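PDB 6D2Y: PbSGBP-B lipoprotein, which probably binds polysaccharide at the bacterial cell surface as a lipoprotein of a polysaccharide utilization locus and carries a bound magnesium ion. Local coordinates for residues Thr56-Ser59 with Leu60-Ile64; Ile77-Asp81 with Gln82-Leu86; Tyr172-Arg176 with Glu177-Ser181; Val395-Leu399 with Ser400-Leu404. One frame throughout, in Å; residues are numbered along the deposited sequence.

Interaction 1 (Thr56-Ser59 with Leu60-Ile64)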
loop_
_atom_site.group_PDB
_atom_site.type_symbol
_atom_site.label_atom_id
_atom_site.label_comp_id
_atom_site.label_asym_id
_atom_site.label_seq_id
_atom_site.Cartn_x
_atom_site.Cartn_y
_atom_site.Cartn_z
ATOM N N THR A 56 18.060 -28.877 6.867
ATOM C CA THR A 56 17.759 -29.241 5.489
ATOM C C THR A 56 17.538 -28.018 4.613
ATOM O O THR A 56 17.295 -28.165 3.411
ATOM C CB THR A 56 16.526 -30.149 5.426
ATOM O OG1 THR A 56 15.399 -29.469 5.993
ATOM C CG2 THR A 56 16.772 -31.440 6.192
ATOM N N SER A 57 17.617 -26.820 5.189
ATOM C CA SER A 57 17.426 -25.574 4.462
ATOM C C SER A 57 18.190 -24.473 5.187
ATOM O O SER A 57 18.631 -24.645 6.327
ATOM C CB SER A 57 15.941 -25.227 4.337
ATOM O OG SER A 57 15.504 -24.495 5.470
ATOM N N ALA A 58 18.348 -23.335 4.513
ATOM C CA ALA A 58 19.036 -22.195 5.104
ATOM C C ALA A 58 18.736 -20.951 4.282
ATOM O O ALA A 58 18.593 -21.031 3.058
ATOM C CB ALA A 58 20.552 -22.427 5.174
ATOM N N SER A 59 18.648 -19.810 4.958
ATOM C CA SER A 59 18.368 -18.557 4.285
ATOM C C SER A 59 19.614 -18.057 3.562
ATOM O O SER A 59 20.712 -18.602 3.706
ATOM C CB SER A 59 17.900 -17.505 5.287
ATOM O OG SER A 59 16.944 -18.045 6.181
ATOM N N LEU A 60 19.434 -17.001 2.775
ATOM C CA LEU A 60 20.571 -16.344 2.150
ATOM C C LEU A 60 21.483 -15.751 3.215
ATOM O O LEU A 60 21.021 -15.275 4.256
ATOM C CB LEU A 60 20.093 -15.253 1.193
ATOM C CG LEU A 60 19.109 -15.672 0.099
ATOM C CD1 LEU A 60 18.427 -14.451 -0.497
ATOM C CD2 LEU A 60 19.819 -16.480 -0.983
ATOM N N GLN A 61 22.789 -15.799 2.955
ATOM C CA GLN A 61 23.856 -15.333 3.835
ATOM C C GLN A 61 23.972 -16.155 5.113
ATOM O O GLN A 61 24.774 -15.801 5.985
ATOM C CB GLN A 61 23.704 -13.853 4.215
ATOM C CG GLN A 61 24.316 -12.888 3.218
ATOM C CD GLN A 61 23.662 -11.522 3.261
ATOM O OE1 GLN A 61 22.475 -11.401 3.565
ATOM N NE2 GLN A 61 24.435 -10.484 2.957
ATOM N N SER A 62 23.202 -17.230 5.262
ATOM C CA SER A 62 23.327 -18.072 6.441
ATOM C C SER A 62 24.620 -18.872 6.379
ATOM O O SER A 62 24.990 -19.408 5.331
ATOM C CB SER A 62 22.133 -19.018 6.555
ATOM O OG SER A 62 20.918 -18.296 6.652
ATOM N N THR A 63 25.313 -18.942 7.510
ATOM C CA THR A 63 26.550 -19.704 7.612
ATOM C C THR A 63 26.228 -21.092 8.155
ATOM O O THR A 63 25.704 -21.223 9.267
ATOM C CB THR A 63 27.557 -18.986 8.509
ATOM O OG1 THR A 63 27.702 -17.629 8.073
ATOM C CG2 THR A 63 28.910 -19.671 8.444
ATOM N N ILE A 64 26.529 -22.122 7.365
ATOM C CA ILE A 64 26.239 -23.503 7.722
ATOM C C ILE A 64 27.548 -24.280 7.784
ATOM O O ILE A 64 28.583 -23.847 7.272
ATOM C CB ILE A 64 25.261 -24.164 6.729
ATOM C CG1 ILE A 64 25.887 -24.235 5.334
ATOM C CG2 ILE A 64 23.946 -23.404 6.689
ATOM C CD1 ILE A 64 25.000 -24.891 4.301
#
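Ser59 and Ser62 close a type II beta turn, and both hydrogen bonds across it converge on one oxygen. The backbone bond runs from Ser62 N to Ser59 O at 3.2 Å. The hydroxyl of the same residue adds a second: Ser62 OG donates to Ser59 O over 3.0 Å, reaching it at a C=O...O angle of only 98°. Both donors stand above the carbonyl plane, on the same face of it. A chi1 of -60° sets OG beside its own backbone N, so that the hydroxyl reaches the same oxygen as the amide.

Apolar packing occupies the side of the turn that looks into the domain. Ala58 CB rests 3.8 Å from Ile64 CG2 and 4.0 Å from Ser62 CB, and both Ala58 and Ile64 also touch Phe126 of strand 121-129. The bend thus lets the chain pass from strand 57-59, which pairs with 121-129, to strand 63-69, which belongs to a different sheet.

Chemically, the first carbonyl of the turn accepts from both the amide and the hydroxyl of the fourth residue, so the carbonyl of Ser59 is held by two bonds from one face, while the apolar side of the bend rests on the Ala58-Ile64 contact.

Interaction 2 (Ile77-Asp81 with Gln82-Leu86)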
loop_
_atom_site.group_PDB
_atom_site.type_symbol
_atom_site.label_atom_id
_atom_site.label_comp_id
_atom_site.label_asym_id
_atom_site.label_seq_id
_atom_site.Cartn_x
_atom_site.Cartn_y
_atom_site.Cartn_z
ATOM N N ILE A 77 31.738 -24.991 -4.392
ATOM C CA ILE A 77 30.381 -25.289 -3.953
ATOM C C ILE A 77 29.446 -24.288 -4.612
ATOM O O ILE A 77 29.680 -23.076 -4.539
ATOM C CB ILE A 77 30.248 -25.217 -2.417
ATOM C CG1 ILE A 77 30.987 -26.377 -1.748
ATOM C CG2 ILE A 77 28.787 -25.215 -2.004
ATOM C CD1 ILE A 77 30.840 -26.412 -0.235
ATOM N N LEU A 78 28.392 -24.782 -5.250
ATOM C CA LEU A 78 27.321 -23.932 -5.748
ATOM C C LEU A 78 26.018 -24.297 -5.062
ATOM O O LEU A 78 25.650 -25.475 -5.008
ATOM C CB LEU A 78 27.146 -24.063 -7.254
ATOM C CG LEU A 78 28.265 -23.461 -8.083
ATOM C CD1 LEU A 78 29.157 -24.612 -8.487
ATOM C CD2 LEU A 78 27.700 -22.731 -9.320
ATOM N N PHE A 79 25.329 -23.286 -4.544
ATOM C CA PHE A 79 23.945 -23.410 -4.110
ATOM C C PHE A 79 23.062 -23.022 -5.289
ATOM O O PHE A 79 23.035 -21.852 -5.690
ATOM C CB PHE A 79 23.690 -22.510 -2.905
ATOM C CG PHE A 79 24.332 -22.996 -1.643
ATOM C CD1 PHE A 79 25.650 -22.682 -1.347
ATOM C CD2 PHE A 79 23.614 -23.765 -0.747
ATOM C CE1 PHE A 79 26.238 -23.129 -0.175
ATOM C CE2 PHE A 79 24.194 -24.214 0.424
ATOM C CZ PHE A 79 25.506 -23.896 0.711
ATOM N N ASN A 80 22.351 -24.003 -5.851
ATOM C CA ASN A 80 21.595 -23.833 -7.097
ATOM C C ASN A 80 22.582 -23.379 -8.163
ATOM O O ASN A 80 23.529 -24.129 -8.455
ATOM C CB ASN A 80 20.404 -22.903 -6.854
ATOM C CG ASN A 80 19.507 -23.391 -5.743
ATOM O OD1 ASN A 80 18.794 -24.392 -5.887
ATOM N ND2 ASN A 80 19.525 -22.677 -4.626
ATOM N N ASP A 81 22.432 -22.192 -8.746
ATOM C CA ASP A 81 23.366 -21.678 -9.735
ATOM C C ASP A 81 24.280 -20.601 -9.166
ATOM O O ASP A 81 24.970 -19.916 -9.928
ATOM C CB ASP A 81 22.603 -21.135 -10.945
ATOM C CG ASP A 81 21.532 -20.127 -10.556
ATOM O OD1 ASP A 81 21.436 -19.784 -9.360
ATOM O OD2 ASP A 81 20.781 -19.681 -11.447
ATOM N N GLN A 82 24.295 -20.430 -7.848
ATOM C CA GLN A 82 25.080 -19.391 -7.197
ATOM C C GLN A 82 26.322 -20.016 -6.579
ATOM O O GLN A 82 26.217 -20.915 -5.737
ATOM C CB GLN A 82 24.251 -18.673 -6.134
ATOM C CG GLN A 82 22.978 -18.044 -6.673
ATOM C CD GLN A 82 23.248 -17.026 -7.765
ATOM O OE1 GLN A 82 24.076 -16.129 -7.602
ATOM N NE2 GLN A 82 22.555 -17.165 -8.889
ATOM N N ALA A 83 27.492 -19.537 -6.992
ATOM C CA ALA A 83 28.744 -20.048 -6.460
ATOM C C ALA A 83 29.010 -19.469 -5.078
ATOM O O ALA A 83 28.817 -18.272 -4.840
ATOM C CB ALA A 83 29.904 -19.715 -7.399
ATOM N N ALA A 84 29.446 -20.327 -4.164
ATOM C CA ALA A 84 29.820 -19.900 -2.827
ATOM C C ALA A 84 31.315 -19.608 -2.766
ATOM O O ALA A 84 32.090 -20.003 -3.642
ATOM C CB ALA A 84 29.450 -20.966 -1.796
ATOM N N VAL A 85 31.715 -18.904 -1.711
ATOM C CA VAL A 85 33.112 -18.560 -1.474
ATOM C C VAL A 85 33.643 -19.474 -0.378
ATOM O O VAL A 85 33.126 -19.479 0.746
ATOM C CB VAL A 85 33.268 -17.081 -1.087
ATOM C CG1 VAL A 85 34.726 -16.763 -0.794
ATOM C CG2 VAL A 85 32.730 -16.186 -2.194
ATOM N N LEU A 86 34.679 -20.243 -0.701
ATOM C CA LEU A 86 35.269 -21.203 0.224
ATOM C C LEU A 86 36.537 -20.609 0.823
ATOM O O LEU A 86 37.448 -20.214 0.090
ATOM C CB LEU A 86 35.589 -22.519 -0.484
ATOM C CG LEU A 86 34.542 -23.635 -0.524
ATOM C CD1 LEU A 86 33.152 -23.094 -0.834
ATOM C CD2 LEU A 86 34.948 -24.684 -1.551
HETATM O O HOH W 1 32.768 -22.363 -5.033
#
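Leu78 and Ala83 face each other as a non-hydrogen-bonded antiparallel pair, their CA atoms 4.2 Å apart, and beside them Phe79 and Gln82 form the hydrogen-bonded pair that closes the hairpin. Phe79 N donates to Gln82 O and Gln82 N returns a bond to Phe79 O. One step further from the turn, Ala84 N meets Ile77 O at 2.8 Å in a nearly straight bond, with an N-H...O angle of 170°. Past it a water takes over, accepting from Ile77 N and donating to Ala84 O, and so bridges the strands where they part. Leu78 CA also lies 3.2 Å from Gln82 O, a CA-H...O contact.

The whole is a two-residue beta hairpin with a type II' turn, Asn80 and Asp81 at its corners, at the edge of the sheet that strand 74-79 shares with strand 111-116. Asn80 OD1 accepts from the backbone of Thr109 and Asp110, tying the turn to the neighbouring loop.

Asp81 and Gln82 lie side by side and point the same way. Gln82, bent at chi2 (-59°), brings NE2 to 2.9 Å from Asp81 OD1; the amide comes from above the carboxylate, the two planes being 85° apart. Asp81 OD2 is held by the backbone N of Val107. On the Phe79 side, Ala84 CB sits at the ring edge, 4.2 Å from Phe79 CD1, while Leu86 CD1 packs crosswise against Ile77 CB at 3.9 Å. On the face carrying Leu78 and Ala83, Leu78 CG touches Ala83 CB.

Interaction 3 (Tyr172-Arg176 with Glu177-Ser181)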
loop_
_atom_site.group_PDB
_atom_site.type_symbol
_atom_site.label_atom_id
_atom_site.label_comp_id
_atom_site.label_asym_id
_atom_site.label_seq_id
_atom_site.Cartn_x
_atom_site.Cartn_y
_atom_site.Cartn_z
ATOM N N TYR A 172 -10.944 -19.982 -8.082
ATOM C CA TYR A 172 -10.462 -19.263 -9.251
ATOM C C TYR A 172 -8.946 -19.134 -9.221
ATOM O O TYR A 172 -8.359 -18.798 -8.188
ATOM C CB TYR A 172 -11.092 -17.873 -9.344
ATOM C CG TYR A 172 -10.630 -17.084 -10.546
ATOM C CD1 TYR A 172 -11.177 -17.311 -11.803
ATOM C CD2 TYR A 172 -9.640 -16.116 -10.427
ATOM C CE1 TYR A 172 -10.754 -16.593 -12.906
ATOM C CE2 TYR A 172 -9.212 -15.393 -11.525
ATOM C CZ TYR A 172 -9.772 -15.637 -12.761
ATOM O OH TYR A 172 -9.350 -14.921 -13.858
ATOM N N THR A 173 -8.322 -19.390 -10.369
ATOM C CA THR A 173 -6.898 -19.168 -10.566
ATOM C C THR A 173 -6.713 -18.311 -11.809
ATOM O O THR A 173 -7.299 -18.601 -12.857
ATOM C CB THR A 173 -6.134 -20.488 -10.716
ATOM O OG1 THR A 173 -6.317 -21.285 -9.539
ATOM C CG2 THR A 173 -4.647 -20.223 -10.912
ATOM N N LEU A 174 -5.914 -17.260 -11.688
ATOM C CA LEU A 174 -5.670 -16.366 -12.810
ATOM C C LEU A 174 -4.971 -17.126 -13.931
ATOM O O LEU A 174 -3.902 -17.712 -13.697
ATOM C CB LEU A 174 -4.823 -15.173 -12.370
ATOM C CG LEU A 174 -4.510 -14.121 -13.437
ATOM C CD1 LEU A 174 -5.778 -13.411 -13.887
ATOM C CD2 LEU A 174 -3.489 -13.119 -12.922
ATOM N N PRO A 175 -5.533 -17.162 -15.139
ATOM C CA PRO A 175 -4.866 -17.872 -16.238
ATOM C C PRO A 175 -3.518 -17.244 -16.554
ATOM O O PRO A 175 -3.364 -16.020 -16.545
ATOM C CB PRO A 175 -5.847 -17.723 -17.407
ATOM C CG PRO A 175 -7.169 -17.400 -16.769
ATOM C CD PRO A 175 -6.835 -16.606 -15.543
ATOM N N ARG A 176 -2.531 -18.101 -16.821
ATOM C CA ARG A 176 -1.185 -17.616 -17.104
ATOM C C ARG A 176 -1.151 -16.761 -18.366
ATOM O O ARG A 176 -0.352 -15.821 -18.456
ATOM C CB ARG A 176 -0.220 -18.799 -17.216
ATOM C CG ARG A 176 1.012 -18.553 -18.077
ATOM C CD ARG A 176 2.094 -17.786 -17.327
ATOM N NE ARG A 176 2.234 -18.222 -15.940
ATOM C CZ ARG A 176 3.371 -18.179 -15.252
ATOM N NH1 ARG A 176 4.478 -17.723 -15.826
ATOM N NH2 ARG A 176 3.406 -18.592 -13.992
ATOM N N GLU A 177 -2.021 -17.051 -19.338
ATOM C CA GLU A 177 -2.053 -16.253 -20.560
ATOM C C GLU A 177 -2.441 -14.808 -20.274
ATOM O O GLU A 177 -2.043 -13.903 -21.016
ATOM C CB GLU A 177 -3.024 -16.867 -21.570
ATOM C CG GLU A 177 -4.328 -17.379 -20.970
ATOM C CD GLU A 177 -4.239 -18.819 -20.492
ATOM O OE1 GLU A 177 -5.113 -19.626 -20.875
ATOM O OE2 GLU A 177 -3.303 -19.143 -19.732
ATOM N N ALA A 178 -3.209 -14.572 -19.204
ATOM C CA ALA A 178 -3.552 -13.206 -18.825
ATOM C C ALA A 178 -2.336 -12.443 -18.319
ATOM O O ALA A 178 -2.287 -11.213 -18.428
ATOM C CB ALA A 178 -4.651 -13.215 -17.765
ATOM N N ILE A 179 -1.355 -13.148 -17.765
ATOM C CA ILE A 179 -0.140 -12.519 -17.262
ATOM C C ILE A 179 0.760 -12.164 -18.438
ATOM O O ILE A 179 1.030 -13.002 -19.306
ATOM C CB ILE A 179 0.578 -13.446 -16.270
ATOM C CG1 ILE A 179 -0.337 -13.766 -15.083
ATOM C CG2 ILE A 179 1.880 -12.819 -15.794
ATOM C CD1 ILE A 179 0.291 -14.688 -14.059
ATOM N N THR A 180 1.228 -10.917 -18.468
ATOM C CA THR A 180 2.094 -10.433 -19.536
ATOM C C THR A 180 3.566 -10.407 -19.151
ATOM O O THR A 180 4.423 -10.595 -20.020
ATOM C CB THR A 180 1.671 -9.025 -19.968
ATOM O OG1 THR A 180 1.899 -8.105 -18.895
ATOM C CG2 THR A 180 0.194 -9.001 -20.333
ATOM N N SER A 181 3.877 -10.169 -17.879
ATOM C CA SER A 181 5.259 -10.120 -17.425
ATOM C C SER A 181 5.291 -10.281 -15.913
ATOM O O SER A 181 4.346 -9.900 -15.216
ATOM C CB SER A 181 5.941 -8.810 -17.834
ATOM O OG SER A 181 5.368 -7.706 -17.156
#
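Pro175 and Arg176 supply the carbonyls, and Ala178 and Ile179 the amides, of two successive hydrogen bonds that carry the chain through a tight bend. Ala178 N reaches Pro175 O at 3.0 Å and Ile179 N reaches Arg176 O at 2.9 Å. Both bonds are bent, with N-H...O angles of 136° and 134°, and both donors stand well above the carbonyl planes, as in consecutive i to i+3 turns. The Arg176 guanidinium, at the end of a chain kinked at chi2 and chi3, forms a salt bridge with Asp158; the Glu177 carboxylate is not in contact with it.

Glu177 instead folds back to Pro175. Its CG lies between the backbone N and the carbonyl carbon (chi1 41°), and a further bend at chi2 lays the carboxylate carbon, Glu177 CD, 3.6 Å from Pro175 CB. On the inner side the bend is apolar. Leu174 spreads its two methyls between the partners: CD1 lies 4.0 Å from Ala178 CB, and CD2 lies 3.9 Å from Ile179 CG1, the two longer side chains meeting at an oblique angle. Leu174 also touches Ile166 and Phe189, which carries this cluster into the interior of the IPT/TIG domain. The bend therefore links the weakly bonded edge strand about 172-173 of one sheet with an edge strand of the other, 179-182.

The chemistry divides the bend in two: a buried leucine fastens its inner side by van der Waals contact, the charged groups remain on the outer side, and between them two consecutive backbone bonds fix the path of the chain.

Interaction 4 (Val395-Leu399 with Ser400-Leu404)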
loop_
_atom_site.group_PDB
_atom_site.type_symbol
_atom_site.label_atom_id
_atom_site.label_comp_id
_atom_site.label_asym_id
_atom_site.label_seq_id
_atom_site.Cartn_x
_atom_site.Cartn_y
_atom_site.Cartn_z
ATOM N N VAL A 395 -5.153 4.860 -4.629
ATOM C CA VAL A 395 -4.250 5.551 -3.717
ATOM C C VAL A 395 -4.485 5.013 -2.313
ATOM O O VAL A 395 -5.632 4.922 -1.860
ATOM C CB VAL A 395 -4.462 7.072 -3.773
ATOM C CG1 VAL A 395 -3.636 7.769 -2.702
ATOM C CG2 VAL A 395 -4.115 7.601 -5.156
ATOM N N THR A 396 -3.402 4.660 -1.626
ATOM C CA THR A 396 -3.464 4.125 -0.273
ATOM C C THR A 396 -2.752 5.083 0.669
ATOM O O THR A 396 -1.568 5.382 0.479
ATOM C CB THR A 396 -2.829 2.735 -0.190
ATOM O OG1 THR A 396 -3.461 1.860 -1.131
ATOM C CG2 THR A 396 -2.986 2.166 1.216
ATOM N N ILE A 397 -3.469 5.558 1.680
ATOM C CA ILE A 397 -2.892 6.433 2.696
ATOM C C ILE A 397 -3.212 5.854 4.068
ATOM O O ILE A 397 -4.350 5.980 4.544
ATOM C CB ILE A 397 -3.414 7.872 2.558
ATOM C CG1 ILE A 397 -3.027 8.441 1.193
ATOM C CG2 ILE A 397 -2.870 8.741 3.678
ATOM C CD1 ILE A 397 -3.117 9.939 1.112
ATOM N N PRO A 398 -2.252 5.216 4.733
ATOM C CA PRO A 398 -2.544 4.604 6.035
ATOM C C PRO A 398 -2.906 5.651 7.076
ATOM O O PRO A 398 -2.310 6.729 7.133
ATOM C CB PRO A 398 -1.239 3.883 6.392
ATOM C CG PRO A 398 -0.189 4.571 5.586
ATOM C CD PRO A 398 -0.856 5.005 4.318
ATOM N N LEU A 399 -3.901 5.320 7.902
ATOM C CA LEU A 399 -4.327 6.232 8.956
ATOM C C LEU A 399 -3.194 6.568 9.913
ATOM O O LEU A 399 -3.234 7.621 10.561
ATOM C CB LEU A 399 -5.509 5.637 9.724
ATOM C CG LEU A 399 -6.783 5.414 8.909
ATOM C CD1 LEU A 399 -7.935 4.998 9.813
ATOM C CD2 LEU A 399 -7.142 6.666 8.124
ATOM N N SER A 400 -2.181 5.703 10.007
ATOM C CA SER A 400 -1.013 6.004 10.821
ATOM C C SER A 400 -0.196 7.158 10.255
ATOM O O SER A 400 0.625 7.726 10.980
ATOM C CB SER A 400 -0.133 4.760 10.956
ATOM O OG SER A 400 0.246 4.263 9.683
ATOM N N ASP A 401 -0.397 7.510 8.985
ATOM C CA ASP A 401 0.313 8.616 8.356
ATOM C C ASP A 401 -0.442 9.937 8.456
ATOM O O ASP A 401 -0.018 10.927 7.851
ATOM C CB ASP A 401 0.605 8.297 6.886
ATOM C CG ASP A 401 1.916 7.559 6.704
ATOM O OD1 ASP A 401 2.830 7.759 7.530
ATOM O OD2 ASP A 401 2.038 6.789 5.730
ATOM N N PHE A 402 -1.544 9.974 9.201
ATOM C CA PHE A 402 -2.239 11.225 9.477
ATOM C C PHE A 402 -1.582 11.920 10.663
ATOM O O PHE A 402 -2.253 12.244 11.646
ATOM C CB PHE A 402 -3.721 10.974 9.767
ATOM C CG PHE A 402 -4.546 10.674 8.545
ATOM C CD1 PHE A 402 -4.302 9.540 7.784
ATOM C CD2 PHE A 402 -5.578 11.515 8.168
ATOM C CE1 PHE A 402 -5.063 9.260 6.665
ATOM C CE2 PHE A 402 -6.344 11.238 7.052
ATOM C CZ PHE A 402 -6.086 10.109 6.298
ATOM N N ASN A 403 -0.268 12.143 10.587
ATOM C CA ASN A 403 0.510 12.655 11.708
ATOM C C ASN A 403 1.237 13.948 11.354
ATOM O O ASN A 403 2.293 14.248 11.915
ATOM C CB ASN A 403 1.504 11.603 12.197
ATOM C CG ASN A 403 2.362 11.040 11.079
ATOM O OD1 ASN A 403 3.235 11.722 10.551
ATOM N ND2 ASN A 403 2.111 9.791 10.709
ATOM N N LEU A 404 0.690 14.719 10.422
ATOM C CA LEU A 404 1.216 16.032 10.086
ATOM C C LEU A 404 0.172 17.089 10.419
ATOM O O LEU A 404 -0.986 16.782 10.709
ATOM C CB LEU A 404 1.619 16.112 8.607
ATOM C CG LEU A 404 2.948 15.461 8.207
ATOM C CD1 LEU A 404 2.822 13.948 8.106
ATOM C CD2 LEU A 404 3.467 16.037 6.900
#
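Phe402 has CG beside its backbone N and anti to the carbonyl carbon (chi1 -76°), which turns the ring back towards Ile397 and Leu399. Ile397 presents its CG2 branch, and Leu399, extended through chi2 at -172°, brings CD2 to the same ring. These residues sit where strand 393-398 of the beta-sandwich domain, probably the glycan-binding one, runs out into a short 3-10 turn.

Two backbone bonds shape that turn: Asp401 N donates to Pro398 O at 2.8 Å, and Phe402 N to Leu399 O at 3.2 Å. Phe402 itself is the centre of an inverse gamma turn, which redirects the chain just after the 3-10 segment.

The ring is gripped near Phe402 CE1, with Leu399 CD2 at 3.6 Å and Ile397 CG2 at 3.7 Å, the isoleucine crossing it at about a right angle. Pro398 O lies at the ring edge, in its plane, 3.5 Å from Phe402 CD1. Ala372 and Ile332, of strands 372-374 and 330-335 in the other sheet, touch both Ile397 and Phe402, so the buried ring joins the packing between the two sheets. Outside, Asp401 OD2 comes close to the proline ring, 3.1 Å from Pro398 CG. Further on, Asn403 turns its amide back to the 3-10 segment: Asn403 ND2 meets Ser400 O at 2.6 Å, in the carbonyl plane and on a lone pair, with Ser400 O almost in the plane of the Asn403 amide.

The four contacts follow one another along the chain, each finished before the next begins, and illustrate how neighbouring residues fix a change of direction in a beta protein. Interactions 1 and 2 are the only pair that touch: their centres lie 12 Å apart, and Ile64 CD1 packs against Phe79 CZ at 3.8 Å, joining the turn and the hairpin in one core. Interaction 3, in the IPT/TIG domain, is about 17 Å from interaction 2 between nearest atoms. Interaction 4 lies in the probable glycan-binding domain, about 19 Å from interaction 3 by the same measure. None belongs to the magnesium site formed by Asp225, Asp227, Ser255, Asn257 and Asp452.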